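Side-chain contacts in putative dehydrogenase (Pseudarthrobacter phenanthrenivorans, PDB 6A3F), which catalyses the NAD(+)-dependent oxidation of levoglucosan to 3-dehydrolevoglucosan as a homotetrameric enzyme of the Gfo/Idh/MocA family: residues B[26-31]-B[76-81]; B[124-129]-B[134-139]; B[157-162]-B[306-311]; B[195-200]-B[237-242]. All blocks are in the same frame, centred on the assembly; numbering follows the deposited sequence.

Contact 1: B[26-31]-B[76-81]; sequences VGLIGG and FGFENS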
loop_
_atom_site.group_PDB
_atom_site.type_symbol
_atom_site.label_atom_id
_atom_site.label_comp_id
_atom_site.label_asym_id
_atom_site.label_seq_id
_atom_site.Cartn_x
_atom_site.Cartn_y
_atom_site.Cartn_z
ATOM N N VAL B 26 -2.949 26.596 33.516
ATOM C CA VAL B 26 -3.701 26.645 32.261
ATOM C C VAL B 26 -5.184 26.783 32.557
ATOM O O VAL B 26 -5.739 25.992 33.341
ATOM C CB VAL B 26 -3.478 25.373 31.412
ATOM C CG1 VAL B 26 -4.312 25.395 30.144
ATOM C CG2 VAL B 26 -2.006 25.168 31.105
ATOM N N GLY B 27 -5.792 27.735 31.855
ATOM C CA GLY B 27 -7.221 27.807 31.697
ATOM C C GLY B 27 -7.653 27.365 30.307
ATOM O O GLY B 27 -7.271 27.992 29.336
ATOM N N LEU B 28 -8.405 26.278 30.225
ATOM C CA LEU B 28 -8.986 25.778 28.964
ATOM C C LEU B 28 -10.416 26.305 28.832
ATOM O O LEU B 28 -11.228 26.127 29.722
ATOM C CB LEU B 28 -8.960 24.246 29.025
ATOM C CG LEU B 28 -9.648 23.481 27.898
ATOM C CD1 LEU B 28 -8.994 23.792 26.570
ATOM C CD2 LEU B 28 -9.610 21.988 28.145
ATOM N N ILE B 29 -10.704 26.944 27.718
ATOM C CA ILE B 29 -12.047 27.460 27.447
ATOM C C ILE B 29 -12.642 26.607 26.332
ATOM O O ILE B 29 -12.131 26.647 25.194
ATOM C CB ILE B 29 -11.978 28.956 27.065
ATOM C CG1 ILE B 29 -11.301 29.763 28.175
ATOM C CG2 ILE B 29 -13.357 29.494 26.703
ATOM C CD1 ILE B 29 -10.982 31.193 27.792
ATOM N N GLY B 30 -13.675 25.824 26.681
ATOM C CA GLY B 30 -14.457 25.045 25.723
ATOM C C GLY B 30 -13.722 23.772 25.305
ATOM O O GLY B 30 -13.150 23.107 26.119
ATOM N N GLY B 31 -13.747 23.432 24.027
ATOM C CA GLY B 31 -13.015 22.269 23.554
ATOM C C GLY B 31 -13.912 21.136 23.106
ATOM O O GLY B 31 -13.432 20.264 22.398
ATOM N N PHE B 76 -11.710 15.821 32.907
ATOM C CA PHE B 76 -10.432 16.236 32.350
ATOM C C PHE B 76 -9.405 16.511 33.459
ATOM O O PHE B 76 -8.274 16.746 33.145
ATOM C CB PHE B 76 -10.607 17.425 31.399
ATOM C CG PHE B 76 -11.482 17.140 30.201
ATOM C CD1 PHE B 76 -11.387 15.937 29.518
ATOM C CD2 PHE B 76 -12.374 18.086 29.726
ATOM C CE1 PHE B 76 -12.213 15.652 28.435
ATOM C CE2 PHE B 76 -13.175 17.823 28.622
ATOM C CZ PHE B 76 -13.111 16.605 27.987
ATOM N N GLY B 77 -9.767 16.419 34.751
ATOM C CA GLY B 77 -8.776 16.592 35.820
ATOM C C GLY B 77 -8.326 18.029 36.025
ATOM O O GLY B 77 -7.143 18.261 36.327
ATOM N N PHE B 78 -9.246 18.987 35.870
ATOM C CA PHE B 78 -9.018 20.383 36.231
ATOM C C PHE B 78 -9.487 20.647 37.664
ATOM O O PHE B 78 -10.495 20.094 38.104
ATOM C CB PHE B 78 -9.765 21.314 35.279
ATOM C CG PHE B 78 -9.067 21.447 33.959
ATOM C CD1 PHE B 78 -9.099 20.408 33.042
ATOM C CD2 PHE B 78 -8.373 22.593 33.652
ATOM C CE1 PHE B 78 -8.483 20.541 31.815
ATOM C CE2 PHE B 78 -7.732 22.708 32.434
ATOM C CZ PHE B 78 -7.793 21.679 31.524
ATOM N N GLU B 79 -8.703 21.471 38.353
ATOM C CA GLU B 79 -8.925 21.789 39.748
ATOM C C GLU B 79 -10.244 22.562 39.906
ATOM O O GLU B 79 -11.000 22.273 40.820
ATOM C CB GLU B 79 -7.737 22.597 40.279
ATOM C CG GLU B 79 -7.980 23.131 41.686
ATOM C CD GLU B 79 -6.792 23.793 42.362
ATOM O OE1 GLU B 79 -5.659 23.686 41.827
ATOM O OE2 GLU B 79 -6.999 24.390 43.441
ATOM N N ASN B 80 -10.494 23.543 39.033
ATOM C CA ASN B 80 -11.599 24.496 39.162
ATOM C C ASN B 80 -12.382 24.542 37.859
ATOM O O ASN B 80 -11.820 24.170 36.826
ATOM C CB ASN B 80 -11.087 25.902 39.452
ATOM C CG ASN B 80 -10.203 25.922 40.681
ATOM O OD1 ASN B 80 -8.979 26.114 40.605
ATOM N ND2 ASN B 80 -10.799 25.566 41.790
ATOM N N SER B 81 -13.619 25.060 37.931
ATOM C CA SER B 81 -14.510 25.217 36.788
ATOM C C SER B 81 -15.293 26.532 36.879
ATOM O O SER B 81 -15.471 27.070 37.953
ATOM C CB SER B 81 -15.451 24.080 36.695
ATOM O OG SER B 81 -16.348 24.067 37.792
#
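The carbonyl oxygen of Val26 lies at the edge of the Phe78 ring, near the ring plane, with Val26 O 3.9 Å from Phe78 CE2. Val26 is also hydrogen-bonded through its backbone to strand 55-62. Two residues further along the strand, Leu28 supplies the apolar half of the contact. Its CB is 3.8 Å from Phe78 CZ, and its CD2 comes equally near, 3.8 Å from that same CZ, so the far corner of the ring fits into the bend of the leucine chain. With CG anti to the backbone N (chi1 174°), Leu28 runs across Phe78 at about a right angle. Gly77, with phi 73°, leaves the helical conformation of 66-76, and Phe78 after it points its CB toward strand 23-30. There the ring also rests on Ile61 and on Ala73 of the preceding helix. Strand 55-62 separates strands 23-30 and 80-82 in the sheet, and the phenylalanine reaches past it to the first strand. This is the packing of helix-covered parallel strands in the NAD-binding Rossmann fold.

Contact 2: B[124-129]-B[134-139]; sequences KPLART and KAMYDA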
loop_
_atom_site.group_PDB
_atom_site.type_symbol
_atom_site.label_atom_id
_atom_site.label_comp_id
_atom_site.label_asym_id
_atom_site.label_seq_id
_atom_site.Cartn_x
_atom_site.Cartn_y
_atom_site.Cartn_z
ATOM N N LYS B 124 -7.578 26.687 15.423
ATOM C CA LYS B 124 -7.713 27.213 14.090
ATOM C C LYS B 124 -9.160 27.112 13.592
ATOM O O LYS B 124 -9.975 26.401 14.211
ATOM C CB LYS B 124 -6.764 26.464 13.150
ATOM C CG LYS B 124 -6.628 24.964 13.375
ATOM C CD LYS B 124 -7.890 24.139 13.295
ATOM C CE LYS B 124 -8.606 24.194 11.974
ATOM N NZ LYS B 124 -9.874 23.433 12.003
ATOM N N PRO B 125 -9.526 27.814 12.488
ATOM C CA PRO B 125 -8.779 28.959 11.949
ATOM C C PRO B 125 -8.661 30.077 13.013
ATOM O O PRO B 125 -9.369 30.067 14.017
ATOM C CB PRO B 125 -9.608 29.361 10.735
ATOM C CG PRO B 125 -11.035 29.016 11.132
ATOM C CD PRO B 125 -10.888 27.750 11.943
ATOM N N LEU B 126 -7.785 31.042 12.815
ATOM C CA LEU B 126 -7.525 31.913 13.932
ATOM C C LEU B 126 -8.830 32.649 14.297
ATOM O O LEU B 126 -9.199 32.766 15.446
ATOM C CB LEU B 126 -6.414 32.885 13.553
ATOM C CG LEU B 126 -5.902 33.715 14.734
ATOM C CD1 LEU B 126 -5.228 32.831 15.764
ATOM C CD2 LEU B 126 -4.946 34.810 14.268
ATOM N N ALA B 127 -9.538 33.092 13.291
ATOM C CA ALA B 127 -10.846 33.683 13.483
ATOM C C ALA B 127 -11.750 33.392 12.266
ATOM O O ALA B 127 -11.315 32.791 11.273
ATOM C CB ALA B 127 -10.648 35.169 13.719
ATOM N N ARG B 128 -12.972 33.934 12.356
ATOM C CA ARG B 128 -14.099 33.818 11.398
ATOM C C ARG B 128 -13.732 34.535 10.095
ATOM O O ARG B 128 -14.087 34.090 9.027
ATOM C CB ARG B 128 -15.328 34.431 12.089
ATOM C CG ARG B 128 -16.697 33.896 11.707
ATOM C CD ARG B 128 -17.827 34.636 12.425
ATOM N NE ARG B 128 -17.463 35.988 12.882
ATOM C CZ ARG B 128 -17.373 36.383 14.156
ATOM N NH1 ARG B 128 -16.628 37.419 14.505
ATOM N NH2 ARG B 128 -18.044 35.761 15.097
ATOM N N THR B 129 -12.977 35.637 10.192
ATOM C CA THR B 129 -12.614 36.490 9.051
ATOM C C THR B 129 -11.158 36.959 9.121
ATOM O O THR B 129 -10.528 36.961 10.182
ATOM C CB THR B 129 -13.423 37.799 9.002
ATOM O OG1 THR B 129 -12.434 38.811 8.810
ATOM C CG2 THR B 129 -14.211 38.144 10.250
ATOM N N LYS B 134 -6.679 39.845 11.987
ATOM C CA LYS B 134 -5.713 40.969 12.107
ATOM C C LYS B 134 -5.763 41.603 13.503
ATOM O O LYS B 134 -4.730 41.928 14.087
ATOM C CB LYS B 134 -6.039 42.028 11.058
ATOM C CG LYS B 134 -5.054 43.189 10.991
ATOM C CD LYS B 134 -5.488 44.272 10.003
ATOM C CE LYS B 134 -4.422 45.339 9.800
ATOM N NZ LYS B 134 -4.226 46.085 11.055
ATOM N N ALA B 135 -6.967 41.746 14.046
ATOM C CA ALA B 135 -7.148 42.327 15.349
ATOM C C ALA B 135 -6.479 41.444 16.400
ATOM O O ALA B 135 -5.897 41.934 17.360
ATOM C CB ALA B 135 -8.621 42.505 15.643
ATOM N N MET B 136 -6.545 40.129 16.239
ATOM C CA MET B 136 -5.867 39.231 17.222
ATOM C C MET B 136 -4.345 39.367 17.126
ATOM O O MET B 136 -3.594 39.506 18.132
ATOM C CB MET B 136 -6.294 37.772 16.994
ATOM C CG MET B 136 -7.743 37.541 17.306
ATOM S SD MET B 136 -8.379 35.937 16.668
ATOM C CE MET B 136 -7.478 34.839 17.769
ATOM N N TYR B 137 -3.880 39.319 15.910
ATOM C CA TYR B 137 -2.466 39.478 15.688
ATOM C C TYR B 137 -1.982 40.823 16.274
ATOM O O TYR B 137 -0.982 40.880 17.022
ATOM C CB TYR B 137 -2.214 39.379 14.194
ATOM C CG TYR B 137 -0.808 39.688 13.813
ATOM C CD1 TYR B 137 0.233 38.986 14.397
ATOM C CD2 TYR B 137 -0.521 40.677 12.890
ATOM C CE1 TYR B 137 1.540 39.262 14.064
ATOM C CE2 TYR B 137 0.790 40.971 12.559
ATOM C CZ TYR B 137 1.813 40.250 13.139
ATOM O OH TYR B 137 3.111 40.536 12.828
ATOM N N ASP B 138 -2.717 41.908 15.940
ATOM C CA ASP B 138 -2.307 43.246 16.453
ATOM C C ASP B 138 -2.280 43.281 17.989
ATOM O O ASP B 138 -1.397 43.882 18.592
ATOM C CB ASP B 138 -3.218 44.311 15.884
ATOM C CG ASP B 138 -2.954 44.626 14.447
ATOM O OD1 ASP B 138 -1.850 44.305 13.887
ATOM O OD2 ASP B 138 -3.890 45.222 13.853
ATOM N N ALA B 139 -3.186 42.579 18.635
ATOM C CA ALA B 139 -3.249 42.580 20.077
ATOM C C ALA B 139 -2.042 41.881 20.706
ATOM O O ALA B 139 -1.773 42.102 21.878
ATOM C CB ALA B 139 -4.518 41.910 20.510
#
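Met136 meets Leu126 and Ala127 through the outer end of its side chain, and following that chain outward shows how a methionine meets both backbone and side chain. From CB the chain leaves the helix with CG anti to the carbonyl carbon (chi1 -67°), and CB and CG serve as the stem that carries the thioether to the loop. The sulfur arrives between backbone and side chain: Met136 SD is 3.5 Å from Leu126 O and 3.8 Å from Ala127 CB. At chi3 (69°) the chain bends, which brings the terminal methyl to the leucine. Met136 CE lies 3.6 Å from Leu126 CG and the same 3.6 Å from Leu126 CD1, so the two side chains meet tip to tip. Leu126 O has its polar partner in His106, whose ND1 is hydrogen-bonded to it, and His106 is itself an NADH-binding residue. Just upstream, Lys124, which binds both levoglucosan and NADH, precedes Pro125 through a cis peptide bond, in the Glu-Lys-Pro sequence familiar from this family. Downstream, Thr129 sits at the N-cap, its OG1 making weak hydrogen bonds to the N of Glu131 and Glu132. On the helix, Lys134 and Asp138, one turn apart, are joined by a salt bridge, NZ to OD2 2.9 Å, on the syn lone pair of OD2. The loop thus passes from strand 119-122 into helix 130-141, whose Met136 also packs on Ala107 and Ala110 of helix 106-115, while Phe380 of helix 380-399 touches both Leu126 and Met136.

Contact 3: B[157-162]-B[306-311]; sequences PAVALA and IVFNYE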
loop_
_atom_site.group_PDB
_atom_site.type_symbol
_atom_site.label_atom_id
_atom_site.label_comp_id
_atom_site.label_asym_id
_atom_site.label_seq_id
_atom_site.Cartn_x
_atom_site.Cartn_y
_atom_site.Cartn_z
ATOM N N PRO B 157 5.594 13.738 13.533
ATOM C CA PRO B 157 7.020 13.626 13.326
ATOM C C PRO B 157 7.381 13.491 11.842
ATOM O O PRO B 157 8.367 14.077 11.423
ATOM C CB PRO B 157 7.438 12.441 14.186
ATOM C CG PRO B 157 6.486 12.545 15.333
ATOM C CD PRO B 157 5.182 12.958 14.681
ATOM N N ALA B 158 6.621 12.727 11.061
ATOM C CA ALA B 158 6.862 12.554 9.635
ATOM C C ALA B 158 6.901 13.892 8.876
ATOM O O ALA B 158 7.632 14.041 7.919
ATOM C CB ALA B 158 5.800 11.655 9.077
ATOM N N VAL B 159 6.051 14.833 9.270
ATOM C CA VAL B 159 5.986 16.129 8.633
ATOM C C VAL B 159 7.225 16.976 9.002
ATOM O O VAL B 159 7.839 17.608 8.112
ATOM C CB VAL B 159 4.669 16.843 8.990
ATOM C CG1 VAL B 159 4.631 18.256 8.375
ATOM C CG2 VAL B 159 3.483 15.983 8.561
ATOM N N ALA B 160 7.625 16.937 10.263
ATOM C CA ALA B 160 8.889 17.585 10.693
ATOM C C ALA B 160 10.087 16.913 10.014
ATOM O O ALA B 160 11.065 17.578 9.742
ATOM C CB ALA B 160 9.026 17.515 12.178
ATOM N N LEU B 161 10.026 15.608 9.777
ATOM C CA LEU B 161 11.068 14.898 9.009
ATOM C C LEU B 161 11.144 15.425 7.570
ATOM O O LEU B 161 12.232 15.584 6.994
ATOM C CB LEU B 161 10.747 13.397 9.017
ATOM C CG LEU B 161 11.740 12.529 8.237
ATOM C CD1 LEU B 161 13.142 12.676 8.826
ATOM C CD2 LEU B 161 11.328 11.062 8.300
ATOM N N ALA B 162 10.000 15.620 6.930
ATOM C CA ALA B 162 9.954 16.219 5.568
ATOM C C ALA B 162 10.661 17.586 5.572
ATOM O O ALA B 162 11.468 17.927 4.670
ATOM C CB ALA B 162 8.524 16.386 5.118
ATOM N N ILE B 306 8.808 13.845 -1.888
ATOM C CA ILE B 306 8.350 13.483 -0.584
ATOM C C ILE B 306 6.822 13.390 -0.637
ATOM O O ILE B 306 6.207 14.274 -1.190
ATOM C CB ILE B 306 8.747 14.495 0.498
ATOM C CG1 ILE B 306 10.273 14.679 0.580
ATOM C CG2 ILE B 306 8.175 14.094 1.843
ATOM C CD1 ILE B 306 10.672 15.915 1.336
ATOM N N VAL B 307 6.281 12.303 -0.088
ATOM C CA VAL B 307 4.837 12.063 -0.069
ATOM C C VAL B 307 4.451 11.723 1.366
ATOM O O VAL B 307 5.157 10.946 2.042
ATOM C CB VAL B 307 4.457 10.925 -1.046
ATOM C CG1 VAL B 307 3.016 10.446 -0.840
ATOM C CG2 VAL B 307 4.687 11.361 -2.480
ATOM N N PHE B 308 3.313 12.234 1.830
ATOM C CA PHE B 308 2.855 11.999 3.186
ATOM C C PHE B 308 1.345 11.757 3.142
ATOM O O PHE B 308 0.658 12.352 2.312
ATOM C CB PHE B 308 3.107 13.207 4.099
ATOM C CG PHE B 308 2.487 13.134 5.473
ATOM C CD1 PHE B 308 2.969 12.245 6.427
ATOM C CD2 PHE B 308 1.457 13.983 5.838
ATOM C CE1 PHE B 308 2.391 12.157 7.679
ATOM C CE2 PHE B 308 0.915 13.917 7.114
ATOM C CZ PHE B 308 1.388 13.027 8.035
ATOM N N ASN B 309 0.880 10.901 4.044
ATOM C CA ASN B 309 -0.539 10.531 4.235
ATOM C C ASN B 309 -0.792 10.366 5.742
ATOM O O ASN B 309 -0.328 9.403 6.368
ATOM C CB ASN B 309 -0.911 9.270 3.465
ATOM C CG ASN B 309 -2.240 8.646 3.847
ATOM O OD1 ASN B 309 -3.087 9.325 4.441
ATOM N ND2 ASN B 309 -2.495 7.406 3.393
ATOM N N TYR B 310 -1.517 11.318 6.332
ATOM C CA TYR B 310 -1.801 11.307 7.751
ATOM C C TYR B 310 -2.612 10.060 8.176
ATOM O O TYR B 310 -2.529 9.639 9.326
ATOM C CB TYR B 310 -2.529 12.577 8.229
ATOM C CG TYR B 310 -2.701 12.574 9.718
ATOM C CD1 TYR B 310 -1.702 13.052 10.549
ATOM C CD2 TYR B 310 -3.845 12.064 10.310
ATOM C CE1 TYR B 310 -1.814 12.994 11.926
ATOM C CE2 TYR B 310 -3.944 11.920 11.680
ATOM C CZ TYR B 310 -2.944 12.425 12.491
ATOM O OH TYR B 310 -3.066 12.358 13.829
ATOM N N GLU B 311 -3.397 9.454 7.307
ATOM C CA GLU B 311 -4.085 8.203 7.706
ATOM C C GLU B 311 -3.056 7.095 8.033
ATOM O O GLU B 311 -3.412 6.092 8.720
ATOM C CB GLU B 311 -5.048 7.731 6.631
ATOM C CG GLU B 311 -6.202 8.719 6.438
ATOM C CD GLU B 311 -7.399 8.244 5.620
ATOM O OE1 GLU B 311 -7.196 7.435 4.709
ATOM O OE2 GLU B 311 -8.569 8.671 5.946
#
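Helix 157-162 and strand 306-309 run almost antiparallel, their N-to-C directions 166° apart and their axes 9.5 Å from each other at closest approach. The CA atoms of Ala162 and Ile306 are 6.9 Å apart, and the CA of Val159 is nearest that of Phe308, 7.5 Å away. Alanines at 158 and 162 are consistent with this close approach. Ala162 CB rests 4.0 Å from Ile306 CG2, while the ring of Phe308 receives two helix residues at once. Val159 CG2 stands over a face of that ring, 3.8 Å from its centroid and 18° off the normal, a CH-pi contact in which the two side chains cross at about a right angle. Ala158 CB approaches obliquely, 3.7 Å from Phe308 CE1. Here a helix packs on a face of the large mixed sheet of the C-terminal, substrate-binding alpha/beta domain, and Leu316 of the neighbouring strand 315-320 touches Ala162, Ile306 and Phe308 alike. With CG anti to the backbone N (chi1 172°), the Phe308 ring stands out from the strand toward the helix. Its other face lies against the backbone: Tyr310 N stands 3.6 Å above the ring plane. Past the strand the chain folds back in an Asx turn, Asn309 OD1 accepting from Glu311 N at 2.9 Å, with the donor well out of the carbonyl plane. Tyr310 then meets levoglucosan-binding Tyr153 edge-to-face, and its OH is hydrogen-bonded to Leu351 O of a second subunit.

Contact 4: B[195-200]-B[237-242]; sequences WRFQKS and PERPLQ. With SO4 (sulfate ion), chain E.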
loop_
_atom_site.group_PDB
_atom_site.type_symbol
_atom_site.label_atom_id
_atom_site.label_comp_id
_atom_site.label_asym_id
_atom_site.label_seq_id
_atom_site.Cartn_x
_atom_site.Cartn_y
_atom_site.Cartn_z
ATOM N N TRP B 195 -22.882 24.433 13.514
ATOM C CA TRP B 195 -22.170 25.675 13.358
ATOM C C TRP B 195 -21.125 25.581 12.238
ATOM O O TRP B 195 -20.804 26.618 11.640
ATOM C CB TRP B 195 -21.542 26.138 14.665
ATOM C CG TRP B 195 -20.327 25.384 15.121
ATOM C CD1 TRP B 195 -20.316 24.338 15.997
ATOM C CD2 TRP B 195 -18.943 25.621 14.758
ATOM N NE1 TRP B 195 -19.029 23.923 16.218
ATOM C CE2 TRP B 195 -18.168 24.677 15.464
ATOM C CE3 TRP B 195 -18.281 26.541 13.922
ATOM C CZ2 TRP B 195 -16.769 24.610 15.354
ATOM C CZ3 TRP B 195 -16.905 26.490 13.826
ATOM C CH2 TRP B 195 -16.155 25.542 14.550
ATOM N N ARG B 196 -20.557 24.391 12.019
ATOM C CA ARG B 196 -19.524 24.241 10.979
ATOM C C ARG B 196 -20.125 24.434 9.581
ATOM O O ARG B 196 -19.360 24.576 8.614
ATOM C CB ARG B 196 -18.860 22.845 11.044
ATOM C CG ARG B 196 -18.023 22.596 12.286
ATOM C CD ARG B 196 -17.283 21.268 12.236
ATOM N NE ARG B 196 -16.335 21.197 13.329
ATOM C CZ ARG B 196 -16.669 20.987 14.590
ATOM N NH1 ARG B 196 -17.938 20.757 14.902
ATOM N NH2 ARG B 196 -15.750 21.064 15.541
ATOM N N PHE B 197 -21.465 24.487 9.444
ATOM C CA PHE B 197 -22.080 24.728 8.159
ATOM C C PHE B 197 -22.676 26.137 8.090
ATOM O O PHE B 197 -23.421 26.409 7.146
ATOM C CB PHE B 197 -23.116 23.647 7.843
ATOM C CG PHE B 197 -22.506 22.276 7.733
ATOM C CD1 PHE B 197 -21.823 21.898 6.586
ATOM C CD2 PHE B 197 -22.526 21.399 8.805
ATOM C CE1 PHE B 197 -21.205 20.665 6.499
ATOM C CE2 PHE B 197 -21.867 20.180 8.736
ATOM C CZ PHE B 197 -21.212 19.808 7.583
ATOM N N GLN B 198 -22.272 27.036 8.980
ATOM C CA GLN B 198 -22.945 28.354 9.057
ATOM C C GLN B 198 -21.906 29.453 8.913
ATOM O O GLN B 198 -21.124 29.648 9.810
ATOM C CB GLN B 198 -23.682 28.478 10.392
ATOM C CG GLN B 198 -24.789 27.460 10.545
ATOM C CD GLN B 198 -25.738 27.791 11.664
ATOM O OE1 GLN B 198 -25.468 27.528 12.843
ATOM N NE2 GLN B 198 -26.889 28.319 11.286
ATOM N N LYS B 199 -21.941 30.199 7.804
ATOM C CA LYS B 199 -20.945 31.215 7.525
ATOM C C LYS B 199 -20.864 32.232 8.670
ATOM O O LYS B 199 -19.810 32.824 8.877
ATOM C CB LYS B 199 -21.299 31.887 6.192
ATOM C CG LYS B 199 -20.432 33.053 5.746
ATOM C CD LYS B 199 -20.914 33.553 4.380
ATOM C CE LYS B 199 -19.905 34.415 3.671
ATOM N NZ LYS B 199 -19.664 35.669 4.424
ATOM N N SER B 200 -21.981 32.492 9.346
ATOM C CA SER B 200 -22.047 33.550 10.401
ATOM C C SER B 200 -21.284 33.127 11.671
ATOM O O SER B 200 -20.860 33.992 12.442
ATOM C CB SER B 200 -23.498 33.937 10.710
ATOM O OG SER B 200 -24.209 32.844 11.260
ATOM N N PRO B 237 -26.634 21.398 -0.066
ATOM C CA PRO B 237 -26.915 22.799 0.151
ATOM C C PRO B 237 -27.944 23.061 1.264
ATOM O O PRO B 237 -28.176 24.192 1.590
ATOM C CB PRO B 237 -27.488 23.250 -1.198
ATOM C CG PRO B 237 -28.135 22.008 -1.723
ATOM C CD PRO B 237 -27.165 20.910 -1.336
ATOM N N GLU B 238 -28.499 21.996 1.807
ATOM C CA GLU B 238 -29.511 22.075 2.840
ATOM C C GLU B 238 -29.291 20.933 3.836
ATOM O O GLU B 238 -29.115 19.796 3.443
ATOM C CB GLU B 238 -30.851 21.978 2.094
ATOM C CG GLU B 238 -32.076 21.723 2.898
ATOM C CD GLU B 238 -33.281 21.937 1.996
ATOM O OE1 GLU B 238 -33.838 20.939 1.526
ATOM O OE2 GLU B 238 -33.566 23.108 1.697
ATOM N N ARG B 239 -29.437 21.215 5.110
ATOM C CA ARG B 239 -29.402 20.122 6.107
ATOM C C ARG B 239 -30.484 20.323 7.179
ATOM O O ARG B 239 -30.947 21.446 7.442
ATOM C CB ARG B 239 -28.054 20.062 6.824
ATOM C CG ARG B 239 -26.899 19.612 5.934
ATOM C CD ARG B 239 -25.546 19.810 6.607
ATOM N NE ARG B 239 -24.457 19.369 5.725
ATOM C CZ ARG B 239 -24.162 18.099 5.413
ATOM N NH1 ARG B 239 -24.840 17.088 5.937
ATOM N NH2 ARG B 239 -23.176 17.854 4.543
ATOM N N PRO B 240 -30.849 19.223 7.817
ATOM C CA PRO B 240 -31.842 19.316 8.884
ATOM C C PRO B 240 -31.266 19.913 10.160
ATOM O O PRO B 240 -30.201 19.512 10.589
ATOM C CB PRO B 240 -32.234 17.859 9.199
ATOM C CG PRO B 240 -31.059 17.048 8.693
ATOM C CD PRO B 240 -30.564 17.828 7.488
ATOM N N LEU B 241 -32.005 20.805 10.819
ATOM C CA LEU B 241 -31.614 21.198 12.135
ATOM C C LEU B 241 -31.839 20.003 13.079
ATOM O O LEU B 241 -32.671 19.152 12.805
ATOM C CB LEU B 241 -32.437 22.435 12.535
ATOM C CG LEU B 241 -32.060 23.742 11.837
ATOM C CD1 LEU B 241 -33.201 24.768 11.910
ATOM C CD2 LEU B 241 -30.785 24.361 12.425
ATOM N N GLN B 242 -31.072 19.934 14.169
ATOM C CA GLN B 242 -31.334 18.991 15.301
ATOM C C GLN B 242 -32.337 19.642 16.261
ATOM O O GLN B 242 -31.994 20.640 16.889
ATOM C CB GLN B 242 -30.068 18.682 16.102
ATOM C CG GLN B 242 -29.071 17.820 15.344
ATOM C CD GLN B 242 -27.812 17.507 16.128
ATOM O OE1 GLN B 242 -26.986 18.374 16.420
ATOM N NE2 GLN B 242 -27.662 16.243 16.481
HETATM S S SO4 E . -17.741 21.302 18.609
HETATM O O1 SO4 E . -16.369 21.754 18.259
HETATM O O2 SO4 E . -18.369 20.596 17.449
HETATM O O3 SO4 E . -17.674 20.393 19.803
HETATM O O4 SO4 E . -18.535 22.524 18.920
#
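Arg239 lies over a face of Phe197, joining a two-stranded antiparallel ribbon, 238-242 with 256-261, to a loop of the substrate-binding domain by a cation-pi contact. The charged centre, Arg239 CZ, is 4.4 Å from the ring centroid. Lower on the same extended chain, Arg239 CD makes a CH-pi contact with that ring, 9° off its normal, and NE between them comes to 3.6 Å from Phe197 CE1. Ring and guanidinium planes are 37° apart, so the group is tilted over the phenyl ring. Its far end meets three backbone acceptors, NH2 bonding to Ser186 O and NH1 to Ser191 O and Asp188 O, which would restrict the rotation of this buried group. Next along the strand, Pro240 is bonded through its backbone to Leu193, and Leu241 to Gly257 and Pro258 of the partner strand. Phe197 directly follows two NADH-binding residues, Trp195 and Arg196, the latter also a levoglucosan-binding residue. In this apo crystal they hold a sulfate, probably from the crystallisation liquor. Trp195 CZ2 lies 3.6 Å above the guanidinium plane of Arg196, Trp195 NE1 donates to sulfate O4 at 3.1 Å, and Arg196 NH1 reaches sulfate O2 at 2.6 Å, nearly straight at 167°.

From the N terminus, contact 1 closes first, looping the chain from strand 23-30 through two helices and strand 55-62 back to the entrance of strand 80-82. Contact 2 follows within the same Rossmann domain, a short closure between the loop after strand 119-122 and helix 130-141. Contact 3 joins helix 157-167 to strand 304-309 across a long span that holds much of the large mixed sheet, whose strands 315-320, 330-334 and 403-404 come later. Contact 4 opens and closes within that span, and none cross. Contacts 2 and 4 touch where Arg128 packs on Ser200, one point at which the nucleotide-binding and substrate-binding parts meet; contacts 1 and 3 lie on opposite sides of the chain's centre.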